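Long-range contacts in 6-carboxyhexanoate--coa ligase (Bacillus subtilis, PDB 5FLL), which belongs to the 6-carboxyhexanoate–CoA ligase family and holds magnesium, pyrophosphate and pimeloyl-AMP in a pocket beside a mixed beta sheet: residues Lys26-Gly31 against Leu52-Gly57; His169-Glu174 against Asp197-Thr202; Leu192-Asp197 against Ala217-Gly222. One frame throughout, in Å; residues are numbered along the deposited sequence.

How the interactions relate
Three contacts line one pocket, and their chemistry follows their place in it. Interactions 1 and 2 are partly buried: the first joins an antiparallel-sheet strand to a loop around the pyrophosphate, the second joins a helix start to a turn along pimeloyl-AMP, and charged and polar groups are prominent in both. Interaction 3 is fully buried, mixing methionine–tryptophan packing with a lysine bonded to backbone carbonyls. Interactions 2 and 3 share Asp197 and are further tied by backbone contacts, Pro198 O with Gly222 N and Ile201 O with Met218 N. Interaction 1 reaches the others through a salt bridge from Arg56 NE to Asp196 OD2 and through His54 packing on Asp197.

Interaction 1: Lys26-Gly31 against Leu52-Gly57; sequences KHISGG and LSHSRG. With PPV (pyrophosphate), chain D.
Ser29 and His54 touch beside a bound pyrophosphate, CB of Ser29 lying 3.6 Å from CD2 of His54, where a classic beta bulge in strand 26-36 meets the loop after helix 40-52. In the bulge Ile28 and Ser29 both face Ala15 of the adjoining strand. Both segments grip the anion: His54 NE2 donates to O32 over 2.9 Å and almost straight at 168°, and His27 NE2 reaches O11 at 2.7 Å in the plane of its ring. Ser29 OG donates to pyrophosphate O22. The bridging oxygen OPP is held by the backbone N of Gly30. Lys50 and Arg146 add further hydrogen bonds to the pyrophosphate.

A second shell sets the rotation of His54. Its ND1 accepts a bond from Arg56 N at 3.0 Å, in the ring plane, inside a type I turn running from His54 to Gly57; with ND1 occupied as an acceptor, NE2 is the nitrogen presented to the phosphate. Over the centre of one imidazole face sits Ile28 O, 3.3 Å above the plane of the His54 ring, a packing contact and not a hydrogen bond.

Further out, Arg56 bends at its third torsion (66°), and this fold brings its guanidinium side-on to the strand, where NE and NH2 both hold His27 O at 2.9 Å. CE of Lys26 lies over one face of that guanidinium, toward its rim. Glu224 pairs with the ammonium of Lys26, which may ease the nearness of two like charges, and Lys26 NZ also donates to Arg56 O at 2.7 Å, in the carbonyl plane and on a lone pair.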
loop_
_atom_site.group_PDB
_atom_site.type_symbol
_atom_site.label_atom_id
_atom_site.label_comp_id
_atom_site.label_asym_id
_atom_site.label_seq_id
_atom_site.Cartn_x
_atom_site.Cartn_y
_atom_site.Cartn_z
ATOM N N LYS A 26 -9.537 11.545 9.122
ATOM C CA LYS A 26 -10.398 12.046 8.055
ATOM C C LYS A 26 -9.946 11.476 6.705
ATOM O O LYS A 26 -8.777 11.585 6.331
ATOM C CB LYS A 26 -10.356 13.572 8.023
ATOM C CG LYS A 26 -11.145 14.237 6.889
ATOM C CD LYS A 26 -10.707 15.693 6.773
ATOM C CE LYS A 26 -11.572 16.482 5.823
ATOM N NZ LYS A 26 -10.910 17.744 5.370
ATOM N N HIS A 27 -10.878 10.828 6.015
ATOM C CA HIS A 27 -10.640 10.294 4.684
ATOM C C HIS A 27 -10.425 11.454 3.736
ATOM O O HIS A 27 -11.163 12.443 3.760
ATOM C CB HIS A 27 -11.844 9.485 4.223
ATOM C CG HIS A 27 -11.801 9.108 2.782
ATOM N ND1 HIS A 27 -10.954 8.139 2.295
ATOM C CD2 HIS A 27 -12.527 9.547 1.720
ATOM C CE1 HIS A 27 -11.167 7.988 0.997
ATOM N NE2 HIS A 27 -12.127 8.820 0.627
ATOM N N ILE A 28 -9.367 11.366 2.955
ATOM C CA ILE A 28 -9.025 12.442 2.045
ATOM C C ILE A 28 -9.318 11.994 0.644
ATOM O O ILE A 28 -10.053 12.679 -0.100
ATOM C CB ILE A 28 -7.521 12.817 2.099
ATOM C CG1 ILE A 28 -7.143 13.395 3.454
ATOM C CG2 ILE A 28 -7.184 13.777 0.961
ATOM C CD1 ILE A 28 -7.666 14.801 3.671
ATOM N N SER A 29 -8.749 10.849 0.267
ATOM C CA SER A 29 -8.877 10.400 -1.119
ATOM C C SER A 29 -8.827 8.888 -1.248
ATOM O O SER A 29 -8.177 8.202 -0.454
ATOM C CB SER A 29 -7.788 11.029 -2.006
ATOM O OG SER A 29 -7.945 10.572 -3.359
ATOM N N GLY A 30 -9.505 8.382 -2.277
ATOM C CA GLY A 30 -9.477 6.973 -2.607
ATOM C C GLY A 30 -9.405 6.821 -4.105
ATOM O O GLY A 30 -9.969 7.618 -4.856
ATOM N N GLY A 31 -8.755 5.761 -4.545
ATOM C CA GLY A 31 -8.678 5.472 -5.956
ATOM C C GLY A 31 -8.601 3.990 -6.246
ATOM O O GLY A 31 -8.063 3.202 -5.455
ATOM N N LEU A 52 -2.241 13.464 -3.040
ATOM C CA LEU A 52 -1.415 14.579 -2.473
ATOM C C LEU A 52 -1.991 15.965 -2.745
ATOM O O LEU A 52 -1.682 16.911 -2.073
ATOM C CB LEU A 52 0.015 14.557 -3.039
ATOM C CG LEU A 52 0.923 13.397 -2.651
ATOM C CD1 LEU A 52 2.318 13.546 -3.233
ATOM C CD2 LEU A 52 1.004 13.271 -1.145
ATOM N N SER A 53 -2.796 16.109 -3.766
ATOM C CA SER A 53 -3.244 17.437 -4.134
ATOM C C SER A 53 -4.762 17.562 -3.924
ATOM O O SER A 53 -5.435 18.251 -4.668
ATOM C CB SER A 53 -2.895 17.683 -5.596
ATOM O OG SER A 53 -3.531 16.719 -6.411
ATOM N N HIS A 54 -5.307 16.865 -2.932
ATOM C CA HIS A 54 -6.743 16.829 -2.763
ATOM C C HIS A 54 -7.260 18.064 -2.036
ATOM O O HIS A 54 -6.637 18.542 -1.094
ATOM C CB HIS A 54 -7.180 15.559 -2.021
ATOM C CG HIS A 54 -8.590 15.161 -2.302
ATOM N ND1 HIS A 54 -9.669 15.825 -1.764
ATOM C CD2 HIS A 54 -9.103 14.186 -3.095
ATOM C CE1 HIS A 54 -10.786 15.263 -2.201
ATOM N NE2 HIS A 54 -10.469 14.263 -3.004
ATOM N N SER A 55 -8.423 18.545 -2.467
ATOM C CA SER A 55 -9.074 19.727 -1.869
ATOM C C SER A 55 -9.534 19.531 -0.426
ATOM O O SER A 55 -9.635 20.495 0.310
ATOM C CB SER A 55 -10.287 20.172 -2.712
ATOM O OG SER A 55 -11.269 19.136 -2.825
ATOM N N ARG A 56 -9.772 18.280 -0.020
ATOM C CA ARG A 56 -10.058 17.967 1.372
ATOM C C ARG A 56 -8.817 18.091 2.279
ATOM O O ARG A 56 -8.955 18.139 3.493
ATOM C CB ARG A 56 -10.646 16.565 1.499
ATOM C CG ARG A 56 -12.079 16.451 0.966
ATOM C CD ARG A 56 -12.568 15.014 0.839
ATOM N NE ARG A 56 -12.697 14.354 2.141
ATOM C CZ ARG A 56 -13.772 14.424 2.930
ATOM N NH1 ARG A 56 -14.849 15.132 2.573
ATOM N NH2 ARG A 56 -13.747 13.802 4.100
ATOM N N GLY A 57 -7.618 18.168 1.705
ATOM C CA GLY A 57 -6.417 18.368 2.507
ATOM C C GLY A 57 -5.241 17.453 2.153
ATOM O O GLY A 57 -5.345 16.527 1.324
HETATM O O11 PPV D . -12.805 8.497 -1.933
HETATM P P1 PPV D . -13.129 9.374 -3.112
HETATM O O21 PPV D . -13.389 8.656 -4.394
HETATM O O31 PPV D . -14.104 10.523 -2.819
HETATM O OPP PPV D . -11.684 10.075 -3.447
HETATM P P2 PPV D . -11.525 11.269 -4.544
HETATM O O12 PPV D . -12.070 10.735 -5.849
HETATM O O22 PPV D . -10.031 11.516 -4.608
HETATM O O32 PPV D . -12.387 12.391 -3.988
#

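Interaction 2: His169-Glu174 against Asp197-Thr202; sequences HSRIKE and DPDYIT. With MG (magnesium ion), chain F; WAQ (pimeloyl-AMP), chain C; PPV (pyrophosphate), chain D.
The guanidinium of Arg171 lies flat on Tyr200, the planes only 5° apart and the group centres 4.1 Å from each other, in a stack that joins the first turn of helix 170-184 to the loop after strand 188-194. The stack is displaced along the tyrosine. CB of Tyr200 sits under the middle of the guanidinium, while Arg171 CD stands over the middle of the phenol ring as a CH-pi contact, 3.3 Å from its centroid. Arg171 gets there by bending at its third torsion (-88°).

Round the rest of the guanidinium the chemistry turns ionic. NH2 makes a weak hydrogen bond of 3.1 Å, part of a salt bridge, to Asp199 OD1, which comes in obliquely, and NH1 adds a weak bond at the edge to OAC of pimeloyl-AMP. Asp197 and Asp199 belong to one type I turn that ends at Tyr200, so a single turn supplies the stacking ring and both carboxylates of this salt-bridge network. At the edge of the tyrosine ring, OH approaches OAB of pimeloyl-AMP, modelled so close that the exact spacing is doubtful; Ile172 CG1 packs 3.5 Å from the same OAB.

Asp197 divides its two oxygens between arginine and metal. OD1 binds the magnesium at 2.0 Å, beside pyrophosphate and pimeloyl-AMP oxygens. OD2 takes Arg171 NH1 at 2.7 Å, the donor arriving 35° above the carboxylate plane.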
loop_
_atom_site.group_PDB
_atom_site.type_symbol
_atom_site.label_atom_id
_atom_site.label_comp_id
_atom_site.label_asym_id
_atom_site.label_seq_id
_atom_site.Cartn_x
_atom_site.Cartn_y
_atom_site.Cartn_z
ATOM N N HIS A 169 -12.693 15.126 -18.020
ATOM C CA HIS A 169 -12.126 15.125 -16.687
ATOM C C HIS A 169 -12.080 13.731 -16.108
ATOM O O HIS A 169 -13.046 12.965 -16.207
ATOM C CB HIS A 169 -12.952 16.025 -15.760
ATOM C CG HIS A 169 -12.945 17.469 -16.165
ATOM N ND1 HIS A 169 -14.002 18.319 -15.916
ATOM C CD2 HIS A 169 -12.025 18.200 -16.843
ATOM C CE1 HIS A 169 -13.726 19.517 -16.398
ATOM N NE2 HIS A 169 -12.528 19.476 -16.958
ATOM N N SER A 170 -10.988 13.421 -15.433
ATOM C CA SER A 170 -10.810 12.118 -14.859
ATOM C C SER A 170 -11.860 11.853 -13.768
ATOM O O SER A 170 -12.227 10.703 -13.465
ATOM C CB SER A 170 -9.407 12.007 -14.289
ATOM O OG SER A 170 -9.258 12.977 -13.263
ATOM N N ARG A 171 -12.411 12.913 -13.224
ATOM C CA ARG A 171 -13.477 12.773 -12.252
ATOM C C ARG A 171 -14.733 12.147 -12.868
ATOM O O ARG A 171 -15.515 11.440 -12.216
ATOM C CB ARG A 171 -13.779 14.154 -11.711
ATOM C CG ARG A 171 -14.426 14.164 -10.365
ATOM C CD ARG A 171 -15.082 15.504 -10.143
ATOM N NE ARG A 171 -14.188 16.491 -9.565
ATOM C CZ ARG A 171 -13.929 16.591 -8.260
ATOM N NH1 ARG A 171 -14.460 15.702 -7.409
ATOM N NH2 ARG A 171 -13.158 17.572 -7.806
ATOM N N ILE A 172 -14.972 12.458 -14.128
ATOM C CA ILE A 172 -16.165 11.961 -14.791
ATOM C C ILE A 172 -15.832 10.572 -15.245
ATOM O O ILE A 172 -16.644 9.650 -15.123
ATOM C CB ILE A 172 -16.542 12.859 -15.977
ATOM C CG1 ILE A 172 -16.858 14.264 -15.452
ATOM C CG2 ILE A 172 -17.711 12.277 -16.728
ATOM C CD1 ILE A 172 -17.166 15.281 -16.531
ATOM N N LYS A 173 -14.623 10.399 -15.758
ATOM C CA LYS A 173 -14.217 9.060 -16.129
ATOM C C LYS A 173 -14.422 8.101 -14.970
ATOM O O LYS A 173 -14.991 7.007 -15.124
ATOM C CB LYS A 173 -12.780 9.060 -16.544
ATOM C CG LYS A 173 -12.317 7.746 -17.095
ATOM C CD LYS A 173 -10.876 7.871 -17.576
ATOM C CE LYS A 173 -9.945 7.929 -16.398
ATOM N NZ LYS A 173 -8.553 7.895 -16.871
ATOM N N GLU A 174 -13.979 8.514 -13.795
ATOM C CA GLU A 174 -14.018 7.632 -12.646
ATOM C C GLU A 174 -15.438 7.377 -12.184
ATOM O O GLU A 174 -15.831 6.221 -11.965
ATOM C CB GLU A 174 -13.145 8.195 -11.523
ATOM C CG GLU A 174 -11.670 8.163 -11.885
ATOM C CD GLU A 174 -10.783 8.989 -10.971
ATOM O OE1 GLU A 174 -11.299 9.591 -10.007
ATOM O OE2 GLU A 174 -9.563 9.062 -11.257
ATOM N N ASP A 197 -16.049 16.237 -2.029
ATOM C CA ASP A 197 -14.989 17.264 -2.195
ATOM C C ASP A 197 -15.583 18.670 -2.101
ATOM O O ASP A 197 -16.637 18.946 -2.650
ATOM C CB ASP A 197 -14.258 17.095 -3.530
ATOM C CG ASP A 197 -13.806 15.654 -3.797
ATOM O OD1 ASP A 197 -13.850 14.769 -2.914
ATOM O OD2 ASP A 197 -13.428 15.398 -4.949
ATOM N N PRO A 198 -14.924 19.571 -1.391
ATOM C CA PRO A 198 -15.515 20.910 -1.273
ATOM C C PRO A 198 -15.565 21.675 -2.590
ATOM O O PRO A 198 -16.233 22.688 -2.678
ATOM C CB PRO A 198 -14.594 21.618 -0.279
ATOM C CG PRO A 198 -13.308 20.865 -0.340
ATOM C CD PRO A 198 -13.702 19.437 -0.579
ATOM N N ASP A 199 -14.884 21.184 -3.608
ATOM C CA ASP A 199 -14.692 21.955 -4.829
ATOM C C ASP A 199 -15.437 21.383 -6.057
ATOM O O ASP A 199 -15.146 21.743 -7.185
ATOM C CB ASP A 199 -13.172 22.084 -5.125
ATOM C CG ASP A 199 -12.514 20.715 -5.524
ATOM O OD1 ASP A 199 -13.161 19.635 -5.470
ATOM O OD2 ASP A 199 -11.341 20.731 -5.940
ATOM N N TYR A 200 -16.394 20.506 -5.841
ATOM C CA TYR A 200 -17.162 19.963 -6.957
ATOM C C TYR A 200 -18.577 19.702 -6.523
ATOM O O TYR A 200 -18.801 18.844 -5.666
ATOM C CB TYR A 200 -16.529 18.669 -7.440
ATOM C CG TYR A 200 -16.926 18.299 -8.834
ATOM C CD1 TYR A 200 -16.425 19.003 -9.939
ATOM C CD2 TYR A 200 -17.828 17.271 -9.064
ATOM C CE1 TYR A 200 -16.799 18.676 -11.236
ATOM C CE2 TYR A 200 -18.214 16.926 -10.349
ATOM C CZ TYR A 200 -17.707 17.630 -11.436
ATOM O OH TYR A 200 -18.097 17.280 -12.708
ATOM N N ILE A 201 -19.534 20.404 -7.133
ATOM C CA ILE A 201 -20.956 20.302 -6.749
ATOM C C ILE A 201 -21.846 19.530 -7.728
ATOM O O ILE A 201 -23.052 19.332 -7.489
ATOM C CB ILE A 201 -21.581 21.679 -6.578
ATOM C CG1 ILE A 201 -21.540 22.460 -7.909
ATOM C CG2 ILE A 201 -20.852 22.452 -5.497
ATOM C CD1 ILE A 201 -22.438 23.682 -7.936
ATOM N N THR A 202 -21.276 19.055 -8.824
ATOM C CA THR A 202 -22.050 18.210 -9.709
ATOM C C THR A 202 -22.126 16.809 -9.164
ATOM O O THR A 202 -21.170 16.310 -8.564
ATOM C CB THR A 202 -21.485 18.198 -11.106
ATOM O OG1 THR A 202 -21.727 19.478 -11.710
ATOM C CG2 THR A 202 -22.162 17.125 -11.925
HETATM MG MG MG F . -13.975 12.723 -2.880
HETATM N N1 WAQ C . -16.769 2.528 -4.225
HETATM C C2 WAQ C . -17.781 2.866 -3.330
HETATM N N3 WAQ C . -17.981 4.199 -2.993
HETATM C C4 WAQ C . -17.152 5.129 -3.525
HETATM C C5 WAQ C . -16.187 4.795 -4.397
HETATM C C6 WAQ C . -15.997 3.503 -4.724
HETATM N N6 WAQ C . -15.013 3.223 -5.569
HETATM N N7 WAQ C . -15.568 5.916 -4.780
HETATM C C8 WAQ C . -16.122 6.939 -4.151
HETATM N N9 WAQ C . -17.117 6.449 -3.381
HETATM C "C1'" WAQ C . -17.996 7.176 -2.461
HETATM C "C2'" WAQ C . -17.163 7.599 -1.280
HETATM O "O2'" WAQ C . -17.961 7.709 -0.136
HETATM C "C3'" WAQ C . -16.717 9.003 -1.687
HETATM O "O3'" WAQ C . -16.296 9.758 -0.556
HETATM C "C4'" WAQ C . -18.006 9.516 -2.237
HETATM O "O4'" WAQ C . -18.560 8.385 -2.975
HETATM C "C5'" WAQ C . -17.736 10.621 -3.253
HETATM O "O5'" WAQ C . -16.617 10.231 -3.945
HETATM O OAB WAQ C . -19.478 15.430 -13.422
HETATM O OAC WAQ C . -16.333 12.877 -7.665
HETATM O OAD WAQ C . -15.517 12.529 -4.418
HETATM O OAE WAQ C . -20.356 13.523 -14.320
HETATM O OAH WAQ C . -14.969 10.434 -5.903
HETATM C CAK WAQ C . -20.044 12.791 -9.879
HETATM C CAL WAQ C . -20.216 13.758 -11.089
HETATM C CAM WAQ C . -18.758 13.081 -9.121
HETATM C CAN WAQ C . -19.236 13.425 -12.186
HETATM C CAO WAQ C . -18.759 12.381 -7.774
HETATM O OAU WAQ C . -17.311 11.558 -6.026
HETATM C CAW WAQ C . -19.751 14.190 -13.404
HETATM C CAX WAQ C . -17.319 12.288 -7.182
HETATM P PBG WAQ C . -16.034 11.169 -5.150
HETATM O O11 PPV D . -12.805 8.497 -1.933
HETATM P P1 PPV D . -13.129 9.374 -3.112
HETATM O O21 PPV D . -13.389 8.656 -4.394
HETATM O O31 PPV D . -14.104 10.523 -2.819
HETATM O OPP PPV D . -11.684 10.075 -3.447
HETATM P P2 PPV D . -11.525 11.269 -4.544
HETATM O O12 PPV D . -12.070 10.735 -5.849
HETATM O O22 PPV D . -10.031 11.516 -4.608
HETATM O O32 PPV D . -12.387 12.391 -3.988
HETATM O O HOH W 1 -12.792 12.450 -1.080
#

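Interaction 3: Leu192-Asp197 against Ala217-Gly222; sequences LCWSDD and AMKEYG. With MG (magnesium ion), chain F; WAQ (pimeloyl-AMP), chain C; PPV (pyrophosphate), chain D.
Met218 and Trp194 cross at about a right angle, the methionine methyl brought in against the benzene part of the indole. Bends at the second and third torsions of Met218 (-72° and -85°) curl the chain round, so that CE ends 3.7 Å from Trp194 CE3 and 3.9 Å from Leu192 CD1, touching both. Met218 O lies over one face of the indole and is itself hydrogen-bonded to Gln93 of helix 89-103. Lys219 runs out extended, its CD passing 3.8 Å from Trp194 CD1 on the pyrrole part of the ring.

The contact packs the loop after strand 211-215 against the end of strand 188-194, an inner strand of the mixed sheet. Where that strand ends, Ser195 opens an ST turn: its OG accepts from Asp197 N and donates to OAD of pimeloyl-AMP at 2.6 Å. Lys219 NZ holds the backbone of this turn, bonding Ser195 O at 2.7 Å and Asp197 O at 2.9 Å, each time from above the carbonyl plane; Thr223 O is a further acceptor. The ammonium stays clear of the two carboxylates that bind the metal. Asp197 OD2 turns to Arg171, while Asp196 OD1 binds the magnesium at 2.1 Å, next to Asp197 OD1. A metal-bound water donates to Asp196 OD2 over 2.7 Å.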
loop_
_atom_site.group_PDB
_atom_site.type_symbol
_atom_site.label_atom_id
_atom_site.label_comp_id
_atom_site.label_asym_id
_atom_site.label_seq_id
_atom_site.Cartn_x
_atom_site.Cartn_y
_atom_site.Cartn_z
ATOM N N LEU A 192 -27.408 6.879 -6.107
ATOM C CA LEU A 192 -27.386 8.322 -5.893
ATOM C C LEU A 192 -26.007 8.782 -5.423
ATOM O O LEU A 192 -25.413 8.175 -4.532
ATOM C CB LEU A 192 -28.420 8.707 -4.882
ATOM C CG LEU A 192 -28.390 10.089 -4.242
ATOM C CD1 LEU A 192 -28.832 11.166 -5.238
ATOM C CD2 LEU A 192 -29.296 10.041 -3.027
ATOM N N CYS A 193 -25.486 9.840 -6.034
ATOM C CA CYS A 193 -24.114 10.245 -5.807
ATOM C C CYS A 193 -23.899 11.753 -5.883
ATOM O O CYS A 193 -24.349 12.417 -6.822
ATOM C CB CYS A 193 -23.226 9.633 -6.858
ATOM S SG CYS A 193 -21.573 10.356 -6.844
ATOM N N TRP A 194 -23.184 12.284 -4.900
ATOM C CA TRP A 194 -22.445 13.499 -5.117
ATOM C C TRP A 194 -21.157 13.473 -4.305
ATOM O O TRP A 194 -20.971 12.653 -3.397
ATOM C CB TRP A 194 -23.309 14.738 -4.833
ATOM C CG TRP A 194 -23.795 14.934 -3.420
ATOM C CD1 TRP A 194 -23.187 15.641 -2.456
ATOM C CD2 TRP A 194 -25.033 14.486 -2.856
ATOM N NE1 TRP A 194 -23.930 15.652 -1.311
ATOM C CE2 TRP A 194 -25.084 14.964 -1.532
ATOM C CE3 TRP A 194 -26.090 13.699 -3.329
ATOM C CZ2 TRP A 194 -26.133 14.667 -0.667
ATOM C CZ3 TRP A 194 -27.134 13.432 -2.485
ATOM C CH2 TRP A 194 -27.161 13.926 -1.171
ATOM N N SER A 195 -20.250 14.376 -4.647
ATOM C CA SER A 195 -18.895 14.311 -4.133
ATOM C C SER A 195 -18.798 14.817 -2.702
ATOM O O SER A 195 -19.526 15.720 -2.285
ATOM C CB SER A 195 -17.936 15.093 -5.050
ATOM O OG SER A 195 -16.599 14.882 -4.632
ATOM N N ASP A 196 -17.872 14.229 -1.954
ATOM C CA ASP A 196 -17.473 14.769 -0.661
ATOM C C ASP A 196 -16.420 15.874 -0.801
ATOM O O ASP A 196 -15.931 16.397 0.213
ATOM C CB ASP A 196 -16.982 13.649 0.270
ATOM C CG ASP A 196 -15.764 12.918 -0.264
ATOM O OD1 ASP A 196 -15.617 12.803 -1.500
ATOM O OD2 ASP A 196 -14.939 12.453 0.563
ATOM N N ASP A 197 -16.049 16.237 -2.029
ATOM C CA ASP A 197 -14.989 17.264 -2.195
ATOM C C ASP A 197 -15.583 18.670 -2.101
ATOM O O ASP A 197 -16.637 18.946 -2.650
ATOM C CB ASP A 197 -14.258 17.095 -3.530
ATOM C CG ASP A 197 -13.806 15.654 -3.797
ATOM O OD1 ASP A 197 -13.850 14.769 -2.914
ATOM O OD2 ASP A 197 -13.428 15.398 -4.949
ATOM N N ALA A 217 -25.878 20.793 -10.041
ATOM C CA ALA A 217 -25.743 21.312 -8.689
ATOM C C ALA A 217 -26.476 20.429 -7.711
ATOM O O ALA A 217 -27.691 20.403 -7.712
ATOM C CB ALA A 217 -26.284 22.727 -8.603
ATOM N N MET A 218 -25.724 19.738 -6.851
ATOM C CA MET A 218 -26.298 18.831 -5.847
ATOM C C MET A 218 -25.972 19.257 -4.409
ATOM O O MET A 218 -26.548 18.732 -3.464
ATOM C CB MET A 218 -25.807 17.407 -6.094
ATOM C CG MET A 218 -26.377 16.767 -7.351
ATOM S SD MET A 218 -28.126 16.359 -7.092
ATOM C CE MET A 218 -27.908 14.783 -6.309
ATOM N N LYS A 219 -25.095 20.252 -4.260
ATOM C CA LYS A 219 -24.772 20.854 -2.958
ATOM C C LYS A 219 -24.017 22.179 -3.176
ATOM O O LYS A 219 -23.690 22.524 -4.299
ATOM C CB LYS A 219 -23.877 19.924 -2.167
ATOM C CG LYS A 219 -22.487 19.803 -2.782
ATOM C CD LYS A 219 -21.533 19.028 -1.887
ATOM C CE LYS A 219 -20.109 19.045 -2.419
ATOM N NZ LYS A 219 -19.258 18.257 -1.490
ATOM N N GLU A 220 -23.702 22.887 -2.097
ATOM C CA GLU A 220 -22.964 24.160 -2.183
ATOM C C GLU A 220 -21.457 23.898 -2.185
ATOM O O GLU A 220 -20.993 22.920 -1.587
ATOM C CB GLU A 220 -23.314 25.075 -0.993
ATOM C CG GLU A 220 -24.815 25.346 -0.818
ATOM C CD GLU A 220 -25.415 26.274 -1.881
ATOM O OE1 GLU A 220 -24.679 26.733 -2.770
ATOM O OE2 GLU A 220 -26.639 26.534 -1.845
ATOM N N TYR A 221 -20.709 24.767 -2.861
ATOM C CA TYR A 221 -19.256 24.805 -2.761
ATOM C C TYR A 221 -18.815 24.924 -1.323
ATOM O O TYR A 221 -19.480 25.558 -0.519
ATOM C CB TYR A 221 -18.683 25.989 -3.570
ATOM C CG TYR A 221 -18.634 25.681 -5.039
ATOM C CD1 TYR A 221 -17.722 24.745 -5.534
ATOM C CD2 TYR A 221 -19.572 26.223 -5.925
ATOM C CE1 TYR A 221 -17.706 24.396 -6.876
ATOM C CE2 TYR A 221 -19.569 25.883 -7.269
ATOM C CZ TYR A 221 -18.634 24.969 -7.740
ATOM O OH TYR A 221 -18.611 24.631 -9.061
ATOM N N GLY A 222 -17.696 24.295 -1.002
ATOM C CA GLY A 222 -17.081 24.453 0.312
ATOM C C GLY A 222 -17.593 23.470 1.343
ATOM O O GLY A 222 -17.148 23.491 2.476
HETATM MG MG MG F . -13.975 12.723 -2.880
HETATM N N1 WAQ C . -16.769 2.528 -4.225
HETATM C C2 WAQ C . -17.781 2.866 -3.330
HETATM N N3 WAQ C . -17.981 4.199 -2.993
HETATM C C4 WAQ C . -17.152 5.129 -3.525
HETATM C C5 WAQ C . -16.187 4.795 -4.397
HETATM C C6 WAQ C . -15.997 3.503 -4.724
HETATM N N6 WAQ C . -15.013 3.223 -5.569
HETATM N N7 WAQ C . -15.568 5.916 -4.780
HETATM C C8 WAQ C . -16.122 6.939 -4.151
HETATM N N9 WAQ C . -17.117 6.449 -3.381
HETATM C "C1'" WAQ C . -17.996 7.176 -2.461
HETATM C "C2'" WAQ C . -17.163 7.599 -1.280
HETATM O "O2'" WAQ C . -17.961 7.709 -0.136
HETATM C "C3'" WAQ C . -16.717 9.003 -1.687
HETATM O "O3'" WAQ C . -16.296 9.758 -0.556
HETATM C "C4'" WAQ C . -18.006 9.516 -2.237
HETATM O "O4'" WAQ C . -18.560 8.385 -2.975
HETATM C "C5'" WAQ C . -17.736 10.621 -3.253
HETATM O "O5'" WAQ C . -16.617 10.231 -3.945
HETATM O OAB WAQ C . -19.478 15.430 -13.422
HETATM O OAC WAQ C . -16.333 12.877 -7.665
HETATM O OAD WAQ C . -15.517 12.529 -4.418
HETATM O OAE WAQ C . -20.356 13.523 -14.320
HETATM O OAH WAQ C . -14.969 10.434 -5.903
HETATM C CAK WAQ C . -20.044 12.791 -9.879
HETATM C CAL WAQ C . -20.216 13.758 -11.089
HETATM C CAM WAQ C . -18.758 13.081 -9.121
HETATM C CAN WAQ C . -19.236 13.425 -12.186
HETATM C CAO WAQ C . -18.759 12.381 -7.774
HETATM O OAU WAQ C . -17.311 11.558 -6.026
HETATM C CAW WAQ C . -19.751 14.190 -13.404
HETATM C CAX WAQ C . -17.319 12.288 -7.182
HETATM P PBG WAQ C . -16.034 11.169 -5.150
HETATM O O11 PPV D . -12.805 8.497 -1.933
HETATM P P1 PPV D . -13.129 9.374 -3.112
HETATM O O21 PPV D . -13.389 8.656 -4.394
HETATM O O31 PPV D . -14.104 10.523 -2.819
HETATM O OPP PPV D . -11.684 10.075 -3.447
HETATM P P2 PPV D . -11.525 11.269 -4.544
HETATM O O12 PPV D . -12.070 10.735 -5.849
HETATM O O22 PPV D . -10.031 11.516 -4.608
HETATM O O32 PPV D . -12.387 12.391 -3.988
HETATM O O HOH W 1 -12.792 12.450 -1.080
#